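11S globulin subunit beta (Cucurbita maxima, PDB 2E9Q) serves as a seed storage protein, a nutrient reservoir built from cupin-type beta-barrel domains, which forms hexamers when mature. Local coordinates at residues G62-L76 against M147-A161. Residues are numbered along the deposited sequence; the frame is centred on the assembly and turned at random.
Sequences GVNMIRHTIRPKGLL and MYNRGQSDLVLIVFA
Ile70 and Leu155 exchange a pair of backbone hydrogen bonds, from Leu155 N to Ile70 O (2.6 Å) and from Ile70 N to Leu155 O (2.8 Å). Antiparallel hydrogen-bonded pairs recur at His68–Leu157, Ile66–Val159 and Asn64–Ala161, zipping strands 63-70 and 155-161 together. Beyond the turns a second ladder begins, where Asn149 N reaches Gly74 O (3.0 Å) and Leu76 N reaches Met147 O. Asn149 suits the bend because its short amide bonds at both ends: OD1 accepts from Gly151 N, an Asx turn, while ND2 gives an almost straight bond to Ser153 O (3.0 Å, 175°), with Ser153 O close to the plane of the Asn149 amide. With CG anti to the backbone N (chi1 -178°), that amide lies against the type II turn Arg71–Gly74. Pro72 suits its second position by its fixed phi; at Gly74 a CB would run into Ile70 CG2.

Beta-branched Ile66 and Val159 pack CB to CB (3.9 Å). On the other face, the Arg67 methylenes run alongside Ile158, CD to CD1 3.8 Å, while its guanidinium binds Glu49 and Tyr348. Val63 CB meets Phe160 CE2 (3.8 Å). Each ladder belongs to one sheet of the N-terminal cupin barrel, and adjacent turns carry the chain between them; backbone bonds fix register, side chains seal the faces.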
ATOM      1  N   GLY A  62     -11.262  -8.210   3.130  1.00 47.00           N
ATOM      2  CA  GLY A  62     -11.352  -7.208   4.171  1.00 39.34           C
ATOM      3  C   GLY A  62     -12.570  -6.327   3.959  1.00 51.97           C
ATOM      4  O   GLY A  62     -12.485  -5.096   3.954  1.00 47.52           O
ATOM      5  N   VAL A  63     -13.716  -6.959   3.767  1.00 43.70           N
ATOM      6  CA  VAL A  63     -14.935  -6.209   3.560  1.00 54.38           C
ATOM      7  C   VAL A  63     -15.907  -6.484   4.700  1.00 55.60           C
ATOM      8  O   VAL A  63     -15.811  -7.510   5.386  1.00 53.38           O
ATOM      9  CB  VAL A  63     -15.621  -6.593   2.211  1.00 54.45           C
ATOM     10  CG1 VAL A  63     -14.597  -6.606   1.089  1.00 57.50           C
ATOM     11  CG2 VAL A  63     -16.296  -7.942   2.323  1.00 43.54           C
ATOM     12  N   ASN A  64     -16.823  -5.547   4.901  1.00 44.75           N
ATOM     13  CA  ASN A  64     -17.861  -5.662   5.910  1.00 42.31           C
ATOM     14  C   ASN A  64     -19.127  -5.193   5.210  1.00 49.09           C
ATOM     15  O   ASN A  64     -19.070  -4.349   4.306  1.00 48.76           O
ATOM     16  CB  ASN A  64     -17.594  -4.739   7.096  1.00 50.16           C
ATOM     17  CG  ASN A  64     -16.264  -5.002   7.763  1.00 60.58           C
ATOM     18  OD1 ASN A  64     -15.200  -4.715   7.202  1.00 65.43           O
ATOM     19  ND2 ASN A  64     -16.314  -5.547   8.971  1.00 53.17           N
ATOM     20  N   MET A  65     -20.263  -5.749   5.614  1.00 46.79           N
ATOM     21  CA  MET A  65     -21.555  -5.374   5.047  1.00 40.97           C
ATOM     22  C   MET A  65     -22.530  -5.136   6.195  1.00 45.06           C
ATOM     23  O   MET A  65     -22.651  -5.956   7.108  1.00 50.15           O
ATOM     24  CB  MET A  65     -22.088  -6.490   4.146  0.50 45.58           C
ATOM     25  CG  MET A  65     -23.285  -6.096   3.280  0.50 40.77           C
ATOM     26  SD  MET A  65     -22.830  -5.004   1.915  0.50 56.03           S
ATOM     27  CE  MET A  65     -21.848  -6.111   0.934  0.50 47.28           C
ATOM     28  N   ILE A  66     -23.222  -4.006   6.143  1.00 43.37           N
ATOM     29  CA  ILE A  66     -24.181  -3.631   7.165  1.00 33.31           C
ATOM     30  C   ILE A  66     -25.443  -3.133   6.471  1.00 41.16           C
ATOM     31  O   ILE A  66     -25.367  -2.477   5.427  1.00 40.02           O
ATOM     32  CB  ILE A  66     -23.615  -2.504   8.033  1.00 39.97           C
ATOM     33  CG1 ILE A  66     -22.333  -2.984   8.706  1.00 48.14           C
ATOM     34  CG2 ILE A  66     -24.637  -2.045   9.057  1.00 40.72           C
ATOM     35  CD1 ILE A  66     -21.629  -1.915   9.497  1.00 53.84           C
ATOM     36  N   ARG A  67     -26.603  -3.473   7.029  1.00 46.20           N
ATOM     37  CA  ARG A  67     -27.868  -3.022   6.464  1.00 39.11           C
ATOM     38  C   ARG A  67     -28.650  -2.322   7.560  1.00 49.91           C
ATOM     39  O   ARG A  67     -28.907  -2.884   8.631  1.00 44.57           O
ATOM     40  CB  ARG A  67     -28.681  -4.186   5.887  1.00 40.67           C
ATOM     41  CG  ARG A  67     -30.069  -3.773   5.349  1.00 41.13           C
ATOM     42  CD  ARG A  67     -30.711  -4.884   4.523  1.00 39.86           C
ATOM     43  NE  ARG A  67     -30.809  -6.125   5.289  1.00 44.51           N
ATOM     44  CZ  ARG A  67     -31.022  -7.327   4.763  1.00 45.03           C
ATOM     45  NH1 ARG A  67     -31.091  -8.387   5.558  1.00 53.77           N
ATOM     46  NH2 ARG A  67     -31.160  -7.481   3.451  1.00 48.29           N
ATOM     47  N   HIS A  68     -29.004  -1.072   7.295  1.00 45.43           N
ATOM     48  CA  HIS A  68     -29.755  -0.285   8.247  1.00 39.17           C
ATOM     49  C   HIS A  68     -31.183  -0.121   7.769  1.00 44.78           C
ATOM     50  O   HIS A  68     -31.438   0.154   6.600  1.00 44.74           O
ATOM     51  CB  HIS A  68     -29.123   1.093   8.408  1.00 49.23           C
ATOM     52  CG  HIS A  68     -27.892   1.105   9.257  1.00 44.58           C
ATOM     53  ND1 HIS A  68     -26.741   1.767   8.889  1.00 43.06           N
ATOM     54  CD2 HIS A  68     -27.655   0.597  10.488  1.00 40.78           C
ATOM     55  CE1 HIS A  68     -25.850   1.669   9.860  1.00 46.54           C
ATOM     56  NE2 HIS A  68     -26.382   0.963  10.843  1.00 47.77           N
ATOM     57  N   THR A  69     -32.119  -0.298   8.685  1.00 47.33           N
ATOM     58  CA  THR A  69     -33.520  -0.141   8.360  1.00 44.87           C
ATOM     59  C   THR A  69     -34.024   0.919   9.310  1.00 48.68           C
ATOM     60  O   THR A  69     -34.181   0.676  10.508  1.00 50.30           O
ATOM     61  CB  THR A  69     -34.285  -1.453   8.551  1.00 47.51           C
ATOM     62  OG1 THR A  69     -33.876  -2.382   7.534  1.00 47.19           O
ATOM     63  CG2 THR A  69     -35.779  -1.215   8.442  1.00 48.53           C
ATOM     64  N   ILE A  70     -34.251   2.109   8.771  1.00 45.60           N
ATOM     65  CA  ILE A  70     -34.698   3.226   9.578  1.00 43.40           C
ATOM     66  C   ILE A  70     -36.152   3.530   9.293  1.00 48.87           C
ATOM     67  O   ILE A  70     -36.549   3.775   8.150  1.00 49.03           O
ATOM     68  CB  ILE A  70     -33.821   4.461   9.300  1.00 54.45           C
ATOM     69  CG1 ILE A  70     -32.349   4.072   9.488  1.00 46.12           C
ATOM     70  CG2 ILE A  70     -34.198   5.613  10.244  1.00 49.06           C
ATOM     71  CD1 ILE A  70     -31.382   5.109   9.010  1.00 45.51           C
ATOM     72  N   ARG A  71     -36.954   3.499  10.347  1.00 55.93           N
ATOM     73  CA  ARG A  71     -38.375   3.757  10.198  1.00 59.71           C
ATOM     74  C   ARG A  71     -38.623   5.255  10.122  1.00 56.68           C
ATOM     75  O   ARG A  71     -37.786   6.055  10.553  1.00 49.50           O
ATOM     76  CB  ARG A  71     -39.131   3.188  11.400  0.50 56.41           C
ATOM     77  CG  ARG A  71     -38.871   1.719  11.675  0.50 56.52           C
ATOM     78  CD  ARG A  71     -39.202   1.382  13.121  0.50 50.53           C
ATOM     79  NE  ARG A  71     -38.810   0.021  13.463  0.50 49.01           N
ATOM     80  CZ  ARG A  71     -38.506  -0.377  14.689  0.50 31.59           C
ATOM     81  NH1 ARG A  71     -38.548   0.483  15.695  0.50 45.57           N
ATOM     82  NH2 ARG A  71     -38.152  -1.633  14.908  0.50 56.95           N
ATOM     83  N   PRO A  72     -39.775   5.656   9.558  1.00 60.27           N
ATOM     84  CA  PRO A  72     -40.130   7.071   9.426  1.00 52.86           C
ATOM     85  C   PRO A  72     -39.813   7.862  10.682  1.00 54.15           C
ATOM     86  O   PRO A  72     -40.074   7.407  11.797  1.00 56.93           O
ATOM     87  CB  PRO A  72     -41.613   7.011   9.122  1.00 57.76           C
ATOM     88  CG  PRO A  72     -41.679   5.810   8.216  1.00 62.62           C
ATOM     89  CD  PRO A  72     -40.832   4.803   8.984  1.00 58.36           C
ATOM     90  N   LYS A  73     -39.230   9.042  10.486  1.00 48.49           N
ATOM     91  CA  LYS A  73     -38.845   9.923  11.582  1.00 55.28           C
ATOM     92  C   LYS A  73     -37.635   9.361  12.317  1.00 49.91           C
ATOM     93  O   LYS A  73     -37.293   9.815  13.408  1.00 51.77           O
ATOM     94  CB  LYS A  73     -40.005  10.112  12.571  1.00 64.06           C
ATOM     95  CG  LYS A  73     -41.283  10.702  11.960  1.00 72.19           C
ATOM     96  CD  LYS A  73     -41.047  12.087  11.360  1.00 82.40           C
ATOM     97  CE  LYS A  73     -42.310  12.640  10.702  1.00 87.59           C
ATOM     98  NZ  LYS A  73     -42.088  13.965  10.045  1.00 96.71           N
ATOM     99  N   GLY A  74     -36.985   8.376  11.708  1.00 53.19           N
ATOM    100  CA  GLY A  74     -35.819   7.772  12.328  1.00 51.53           C
ATOM    101  C   GLY A  74     -34.525   8.518  12.067  1.00 53.08           C
ATOM    102  O   GLY A  74     -34.282   8.999  10.963  1.00 54.12           O
ATOM    103  N   LEU A  75     -33.688   8.611  13.093  1.00 51.82           N
ATOM    104  CA  LEU A  75     -32.409   9.289  12.978  1.00 51.03           C
ATOM    105  C   LEU A  75     -31.230   8.389  13.378  1.00 46.79           C
ATOM    106  O   LEU A  75     -31.107   7.990  14.532  1.00 44.79           O
ATOM    107  CB  LEU A  75     -32.404  10.543  13.859  1.00 50.68           C
ATOM    108  CG  LEU A  75     -31.054  11.263  14.009  1.00 56.03           C
ATOM    109  CD1 LEU A  75     -30.686  11.965  12.700  1.00 52.10           C
ATOM    110  CD2 LEU A  75     -31.122  12.267  15.164  1.00 45.26           C
ATOM    111  N   LEU A  76     -30.377   8.057  12.415  1.00 47.52           N
ATOM    112  CA  LEU A  76     -29.197   7.257  12.701  1.00 40.79           C
ATOM    113  C   LEU A  76     -28.228   8.268  13.276  1.00 42.02           C
ATOM    114  O   LEU A  76     -27.834   9.214  12.598  1.00 46.66           O
ATOM    115  CB  LEU A  76     -28.628   6.651  11.417  1.00 48.28           C
ATOM    116  CG  LEU A  76     -27.255   5.964  11.495  1.00 50.81           C
ATOM    117  CD1 LEU A  76     -27.257   4.844  12.537  1.00 45.84           C
ATOM    118  CD2 LEU A  76     -26.907   5.417  10.107  1.00 45.35           C
ATOM    119  N   MET A 147     -27.930  10.132   9.302  1.00 45.11           N
ATOM    120  CA  MET A 147     -28.971  10.057   8.301  1.00 41.93           C
ATOM    121  C   MET A 147     -30.342  10.045   8.944  1.00 48.67           C
ATOM    122  O   MET A 147     -30.533   9.474  10.025  1.00 46.30           O
ATOM    123  CB  MET A 147     -28.772   8.819   7.429  0.50 42.52           C
ATOM    124  CG  MET A 147     -27.510   8.894   6.583  0.50 50.68           C
ATOM    125  SD  MET A 147     -27.199   7.428   5.609  0.50 52.15           S
ATOM    126  CE  MET A 147     -26.105   6.535   6.709  0.50 48.67           C
ATOM    127  N   TYR A 148     -31.281  10.708   8.275  1.00 47.36           N
ATOM    128  CA  TYR A 148     -32.644  10.831   8.745  1.00 40.88           C
ATOM    129  C   TYR A 148     -33.613  10.398   7.659  1.00 43.67           C
ATOM    130  O   TYR A 148     -33.424  10.701   6.485  1.00 51.61           O
ATOM    131  CB  TYR A 148     -32.923  12.283   9.132  1.00 49.25           C
ATOM    132  CG  TYR A 148     -34.378  12.579   9.404  1.00 49.25           C
ATOM    133  CD1 TYR A 148     -34.955  12.278  10.638  1.00 57.43           C
ATOM    134  CD2 TYR A 148     -35.188  13.133   8.415  1.00 60.83           C
ATOM    135  CE1 TYR A 148     -36.308  12.525  10.879  1.00 59.63           C
ATOM    136  CE2 TYR A 148     -36.542  13.382   8.643  1.00 56.44           C
ATOM    137  CZ  TYR A 148     -37.091  13.076   9.878  1.00 55.79           C
ATOM    138  OH  TYR A 148     -38.421  13.324  10.106  1.00 62.51           O
ATOM    139  N   ASN A 149     -34.649   9.682   8.061  1.00 44.74           N
ATOM    140  CA  ASN A 149     -35.662   9.218   7.133  1.00 51.60           C
ATOM    141  C   ASN A 149     -36.784  10.256   7.160  1.00 60.09           C
ATOM    142  O   ASN A 149     -37.347  10.542   8.220  1.00 51.94           O
ATOM    143  CB  ASN A 149     -36.192   7.854   7.584  1.00 45.78           C
ATOM    144  CG  ASN A 149     -37.220   7.281   6.632  1.00 52.80           C
ATOM    145  OD1 ASN A 149     -37.366   7.745   5.501  1.00 48.85           O
ATOM    146  ND2 ASN A 149     -37.935   6.247   7.082  1.00 48.07           N
ATOM    147  N   ARG A 150     -37.091  10.831   6.001  1.00 61.73           N
ATOM    148  CA  ARG A 150     -38.152  11.831   5.912  1.00 68.27           C
ATOM    149  C   ARG A 150     -39.293  11.319   5.038  1.00 67.07           C
ATOM    150  O   ARG A 150     -40.199  12.067   4.683  1.00 67.82           O
ATOM    151  CB  ARG A 150     -37.602  13.158   5.359  1.00 68.67           C
ATOM    152  CG  ARG A 150     -37.406  13.239   3.847  1.00 74.24           C
ATOM    153  CD  ARG A 150     -36.857  14.628   3.479  1.00 86.14           C
ATOM    154  NE  ARG A 150     -37.068  15.018   2.081  1.00 86.69           N
ATOM    155  CZ  ARG A 150     -36.384  14.544   1.041  1.00 86.50           C
ATOM    156  NH1 ARG A 150     -35.423  13.646   1.216  1.00 75.84           N
ATOM    157  NH2 ARG A 150     -36.659  14.979  -0.183  1.00 84.25           N
ATOM    158  N   GLY A 151     -39.239  10.035   4.695  1.00 63.71           N
ATOM    159  CA  GLY A 151     -40.281   9.446   3.872  1.00 57.46           C
ATOM    160  C   GLY A 151     -41.293   8.680   4.703  1.00 54.65           C
ATOM    161  O   GLY A 151     -41.220   8.679   5.930  1.00 50.88           O
ATOM    162  N   GLN A 152     -42.239   8.026   4.037  1.00 65.52           N
ATOM    163  CA  GLN A 152     -43.264   7.258   4.736  1.00 72.31           C
ATOM    164  C   GLN A 152     -42.895   5.789   4.835  1.00 68.14           C
ATOM    165  O   GLN A 152     -43.342   5.091   5.744  1.00 73.36           O
ATOM    166  CB  GLN A 152     -44.623   7.401   4.036  1.00 75.71           C
ATOM    167  CG  GLN A 152     -45.171   8.809   4.066  1.00 78.06           C
ATOM    168  CD  GLN A 152     -45.295   9.359   5.478  1.00 84.99           C
ATOM    169  OE1 GLN A 152     -45.498  10.559   5.672  1.00 91.25           O
ATOM    170  NE2 GLN A 152     -45.182   8.481   6.473  1.00 80.86           N
ATOM    171  N   SER A 153     -42.089   5.325   3.889  1.00 69.32           N
ATOM    172  CA  SER A 153     -41.635   3.938   3.876  1.00 70.98           C
ATOM    173  C   SER A 153     -40.403   3.848   4.769  1.00 65.35           C
ATOM    174  O   SER A 153     -39.893   4.866   5.232  1.00 66.80           O
ATOM    175  CB  SER A 153     -41.233   3.524   2.460  1.00 75.46           C
ATOM    176  OG  SER A 153     -39.984   4.101   2.109  1.00 69.04           O
ATOM    177  N   ASP A 154     -39.921   2.635   5.012  1.00 61.01           N
ATOM    178  CA  ASP A 154     -38.720   2.466   5.826  1.00 55.83           C
ATOM    179  C   ASP A 154     -37.519   2.814   4.953  1.00 42.63           C
ATOM    180  O   ASP A 154     -37.507   2.531   3.762  1.00 48.54           O
ATOM    181  CB  ASP A 154     -38.560   1.017   6.303  1.00 61.16           C
ATOM    182  CG  ASP A 154     -39.615   0.601   7.311  1.00 58.38           C
ATOM    183  OD1 ASP A 154     -39.735   1.250   8.375  1.00 61.15           O
ATOM    184  OD2 ASP A 154     -40.316  -0.395   7.038  1.00 75.82           O
ATOM    185  N   LEU A 155     -36.505   3.415   5.551  1.00 48.58           N
ATOM    186  CA  LEU A 155     -35.303   3.769   4.810  1.00 51.23           C
ATOM    187  C   LEU A 155     -34.338   2.582   4.908  1.00 45.28           C
ATOM    188  O   LEU A 155     -33.859   2.282   5.998  1.00 51.58           O
ATOM    189  CB  LEU A 155     -34.659   5.000   5.446  1.00 48.74           C
ATOM    190  CG  LEU A 155     -33.918   6.002   4.570  1.00 58.21           C
ATOM    191  CD1 LEU A 155     -32.935   6.748   5.445  1.00 44.51           C
ATOM    192  CD2 LEU A 155     -33.210   5.310   3.416  1.00 48.15           C
ATOM    193  N   VAL A 156     -34.066   1.912   3.790  1.00 45.75           N
ATOM    194  CA  VAL A 156     -33.150   0.761   3.778  1.00 42.06           C
ATOM    195  C   VAL A 156     -31.799   1.104   3.125  1.00 44.29           C
ATOM    196  O   VAL A 156     -31.731   1.421   1.929  1.00 44.49           O
ATOM    197  CB  VAL A 156     -33.781  -0.457   3.036  1.00 48.14           C
ATOM    198  CG1 VAL A 156     -32.854  -1.666   3.111  1.00 39.69           C
ATOM    199  CG2 VAL A 156     -35.142  -0.801   3.652  1.00 47.24           C
ATOM    200  N   LEU A 157     -30.734   1.017   3.922  1.00 42.11           N
ATOM    201  CA  LEU A 157     -29.376   1.339   3.484  1.00 41.66           C
ATOM    202  C   LEU A 157     -28.377   0.179   3.500  1.00 49.55           C
ATOM    203  O   LEU A 157     -28.154  -0.462   4.538  1.00 42.49           O
ATOM    204  CB  LEU A 157     -28.822   2.443   4.364  1.00 40.83           C
ATOM    205  CG  LEU A 157     -29.810   3.591   4.556  1.00 42.00           C
ATOM    206  CD1 LEU A 157     -29.358   4.480   5.699  1.00 39.28           C
ATOM    207  CD2 LEU A 157     -29.930   4.352   3.254  1.00 35.43           C
ATOM    208  N   ILE A 158     -27.758  -0.062   2.350  1.00 46.82           N
ATOM    209  CA  ILE A 158     -26.757  -1.108   2.222  1.00 38.64           C
ATOM    210  C   ILE A 158     -25.369  -0.470   2.364  1.00 41.45           C
ATOM    211  O   ILE A 158     -24.878   0.193   1.452  1.00 39.32           O
ATOM    212  CB  ILE A 158     -26.873  -1.799   0.858  1.00 42.69           C
ATOM    213  CG1 ILE A 158     -28.329  -2.209   0.604  1.00 39.38           C
ATOM    214  CG2 ILE A 158     -25.949  -3.007   0.822  1.00 34.93           C
ATOM    215  CD1 ILE A 158     -28.922  -3.121   1.683  1.00 43.82           C
ATOM    216  N   VAL A 159     -24.754  -0.678   3.523  1.00 42.66           N
ATOM    217  CA  VAL A 159     -23.448  -0.123   3.840  1.00 37.33           C
ATOM    218  C   VAL A 159     -22.263  -1.052   3.600  1.00 45.23           C
ATOM    219  O   VAL A 159     -22.119  -2.072   4.276  1.00 47.62           O
ATOM    220  CB  VAL A 159     -23.391   0.300   5.307  1.00 36.14           C
ATOM    221  CG1 VAL A 159     -22.046   0.963   5.614  1.00 37.40           C
ATOM    222  CG2 VAL A 159     -24.570   1.220   5.626  1.00 32.53           C
ATOM    223  N   PHE A 160     -21.416  -0.683   2.644  1.00 37.91           N
ATOM    224  CA  PHE A 160     -20.224  -1.438   2.315  1.00 32.64           C
ATOM    225  C   PHE A 160     -19.000  -0.712   2.875  1.00 43.97           C
ATOM    226  O   PHE A 160     -18.770   0.470   2.594  1.00 38.88           O
ATOM    227  CB  PHE A 160     -20.111  -1.590   0.807  1.00 35.66           C
ATOM    228  CG  PHE A 160     -18.818  -2.199   0.351  1.00 39.26           C
ATOM    229  CD1 PHE A 160     -17.792  -1.395  -0.133  1.00 42.43           C
ATOM    230  CD2 PHE A 160     -18.638  -3.583   0.374  1.00 44.78           C
ATOM    231  CE1 PHE A 160     -16.596  -1.959  -0.597  1.00 46.08           C
ATOM    232  CE2 PHE A 160     -17.449  -4.163  -0.088  1.00 47.43           C
ATOM    233  CZ  PHE A 160     -16.424  -3.349  -0.576  1.00 46.94           C
ATOM    234  N   ALA A 161     -18.236  -1.425   3.693  1.00 41.05           N
ATOM    235  CA  ALA A 161     -17.040  -0.877   4.315  1.00 39.63           C
ATOM    236  C   ALA A 161     -15.859  -1.754   3.961  1.00 40.30           C
ATOM    237  O   ALA A 161     -15.953  -2.986   3.984  1.00 44.17           O
ATOM    238  CB  ALA A 161     -17.216  -0.816   5.825  1.00 42.78           C
TER